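Local coordinates for aminopeptidase N family protein (PDB 4FGM) that probably acts as a zinc-dependent aminopeptidase of the M61 family, hydrolysing peptides at a metal centre that here also holds a maleic acid molecule, at residues 136-141 / 168-173. Sequence-based numbering, arbitrary orientation.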
loop_
_atom_site.group_PDB
_atom_site.type_symbol
_atom_site.label_atom_id
_atom_site.label_comp_id
_atom_site.label_asym_id
_atom_site.label_seq_id
_atom_site.Cartn_x
_atom_site.Cartn_y
_atom_site.Cartn_z
ATOM N N TRP A 136 -11.249 -18.942 -19.577
ATOM C CA TRP A 136 -10.484 -18.168 -18.602
ATOM C C TRP A 136 -9.744 -19.034 -17.592
ATOM O O TRP A 136 -10.173 -20.145 -17.277
ATOM C CB TRP A 136 -11.406 -17.222 -17.841
ATOM C CG TRP A 136 -11.636 -15.907 -18.515
ATOM C CD1 TRP A 136 -11.200 -15.529 -19.752
ATOM C CD2 TRP A 136 -12.371 -14.795 -17.989
ATOM N NE1 TRP A 136 -11.616 -14.252 -20.029
ATOM C CE2 TRP A 136 -12.333 -13.773 -18.964
ATOM C CE3 TRP A 136 -13.050 -14.559 -16.785
ATOM C CZ2 TRP A 136 -12.958 -12.536 -18.780
ATOM C CZ3 TRP A 136 -13.672 -13.323 -16.598
ATOM C CH2 TRP A 136 -13.615 -12.326 -17.593
ATOM N N LYS A 137 -8.628 -18.518 -17.084
ATOM C CA LYS A 137 -7.844 -19.230 -16.082
ATOM C C LYS A 137 -8.125 -18.653 -14.707
ATOM O O LYS A 137 -8.688 -17.560 -14.579
ATOM C CB LYS A 137 -6.352 -19.134 -16.379
ATOM C CG LYS A 137 -5.925 -19.840 -17.653
ATOM C CD LYS A 137 -4.409 -19.873 -17.754
ATOM C CE LYS A 137 -3.958 -19.975 -19.201
ATOM N NZ LYS A 137 -4.640 -21.092 -19.917
ATOM N N VAL A 138 -7.720 -19.393 -13.681
ATOM C CA VAL A 138 -7.936 -19.001 -12.299
ATOM C C VAL A 138 -6.624 -19.017 -11.531
ATOM O O VAL A 138 -5.783 -19.894 -11.741
ATOM C CB VAL A 138 -8.926 -19.978 -11.606
ATOM C CG1 VAL A 138 -9.047 -19.659 -10.126
ATOM C CG2 VAL A 138 -10.271 -19.902 -12.278
ATOM N N ALA A 139 -6.457 -18.046 -10.638
ATOM C CA ALA A 139 -5.257 -17.955 -9.819
ATOM C C ALA A 139 -5.664 -17.456 -8.438
ATOM O O ALA A 139 -6.454 -16.516 -8.307
ATOM C CB ALA A 139 -4.243 -17.000 -10.459
ATOM N N THR A 140 -5.128 -18.101 -7.411
ATOM C CA THR A 140 -5.428 -17.746 -6.032
ATOM C C THR A 140 -4.572 -18.589 -5.101
ATOM O O THR A 140 -4.024 -19.616 -5.500
ATOM C CB THR A 140 -6.900 -18.022 -5.684
ATOM O OG1 THR A 140 -7.128 -17.706 -4.305
ATOM C CG2 THR A 140 -7.240 -19.506 -5.914
ATOM N N GLY A 141 -4.461 -18.155 -3.856
ATOM C CA GLY A 141 -3.683 -18.911 -2.898
ATOM C C GLY A 141 -4.579 -19.769 -2.026
ATOM O O GLY A 141 -4.098 -20.517 -1.175
ATOM N N PHE A 168 -8.988 -13.552 -5.589
ATOM C CA PHE A 168 -9.038 -14.361 -6.808
ATOM C C PHE A 168 -8.864 -13.477 -8.044
ATOM O O PHE A 168 -9.380 -12.356 -8.103
ATOM C CB PHE A 168 -10.388 -15.095 -6.941
ATOM C CG PHE A 168 -10.489 -16.373 -6.151
ATOM C CD1 PHE A 168 -10.580 -16.350 -4.760
ATOM C CD2 PHE A 168 -10.515 -17.605 -6.804
ATOM C CE1 PHE A 168 -10.712 -17.536 -4.028
ATOM C CE2 PHE A 168 -10.645 -18.797 -6.083
ATOM C CZ PHE A 168 -10.738 -18.763 -4.692
ATOM N N LEU A 169 -8.142 -13.995 -9.031
ATOM C CA LEU A 169 -7.911 -13.292 -10.288
ATOM C C LEU A 169 -8.224 -14.275 -11.419
ATOM O O LEU A 169 -7.691 -15.387 -11.456
ATOM C CB LEU A 169 -6.451 -12.826 -10.383
ATOM C CG LEU A 169 -6.032 -12.117 -11.677
ATOM C CD1 LEU A 169 -6.963 -10.937 -11.935
ATOM C CD2 LEU A 169 -4.584 -11.638 -11.570
ATOM N N ILE A 170 -9.102 -13.873 -12.329
ATOM C CA ILE A 170 -9.466 -14.732 -13.440
ATOM C C ILE A 170 -9.354 -14.000 -14.775
ATOM O O ILE A 170 -9.479 -12.785 -14.832
ATOM C CB ILE A 170 -10.909 -15.280 -13.267
ATOM C CG1 ILE A 170 -11.907 -14.132 -13.125
ATOM C CG2 ILE A 170 -10.980 -16.159 -12.031
ATOM C CD1 ILE A 170 -13.349 -14.590 -12.943
ATOM N N GLY A 171 -9.110 -14.745 -15.849
ATOM C CA GLY A 171 -8.996 -14.127 -17.155
ATOM C C GLY A 171 -7.986 -14.841 -18.025
ATOM O O GLY A 171 -7.663 -16.002 -17.784
ATOM N N ASP A 172 -7.493 -14.148 -19.045
ATOM C CA ASP A 172 -6.498 -14.710 -19.954
ATOM C C ASP A 172 -5.153 -14.461 -19.270
ATOM O O ASP A 172 -4.387 -13.592 -19.664
ATOM C CB ASP A 172 -6.591 -13.991 -21.308
ATOM C CG ASP A 172 -5.573 -14.495 -22.315
ATOM O OD1 ASP A 172 -5.055 -15.621 -22.144
ATOM O OD2 ASP A 172 -5.300 -13.762 -23.289
ATOM N N LEU A 173 -4.884 -15.250 -18.241
ATOM C CA LEU A 173 -3.691 -15.102 -17.414
ATOM C C LEU A 173 -2.347 -15.608 -17.920
ATOM O O LEU A 173 -2.248 -16.670 -18.539
ATOM C CB LEU A 173 -3.948 -15.749 -16.048
ATOM C CG LEU A 173 -5.326 -15.491 -15.440
ATOM C CD1 LEU A 173 -5.434 -16.163 -14.064
ATOM C CD2 LEU A 173 -5.543 -13.973 -15.335
#
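An antiparallel strand pair in the N-terminal domain of this M61 peptidase joins 137-140 to 168-171, and Lys137 with Gly171 forms a hydrogen-bonded pair: Lys137 N meets Gly171 O at 2.8 Å, nearly straight at 173°. A second such pair, Ala139 with Leu169, continues the ladder. Just ahead of Lys137, Trp136 lays its indole over Gly171, whose CA sits 3.5 Å from the centroid of the five-membered ring in a CH-pi contact. Glycine suits this spot because at its backbone angles (phi 146°) a CB would be jammed against Ile170 O. Trp136 CE3 lies 3.9 Å from Ile170 CD1; an alanine in place of Trp136 would probably cost Gly171 CA the ring face over it and Ile170 CD1 its neighbour at the ring's rim. Val138 and Ile170, both beta-branched as suits extended strands, lie side by side, pointing the same way, Val138 CG2 3.8 Å from Ile170 CG2. On the other face, small Ala139 leaves room for Leu173 CD1 and packs on Val188 and Leu226 of the neighbouring five-stranded sheet. Thr140 CB makes a CH-pi contact with the Phe168 ring, 3.8 Å from its centroid; OG1, anti to the backbone N (chi1 178°), also lies over the ring and hydrogen-bonds to Pro167 O, and Thr140 CG2 comes within 3.5 Å of Phe168 CE2.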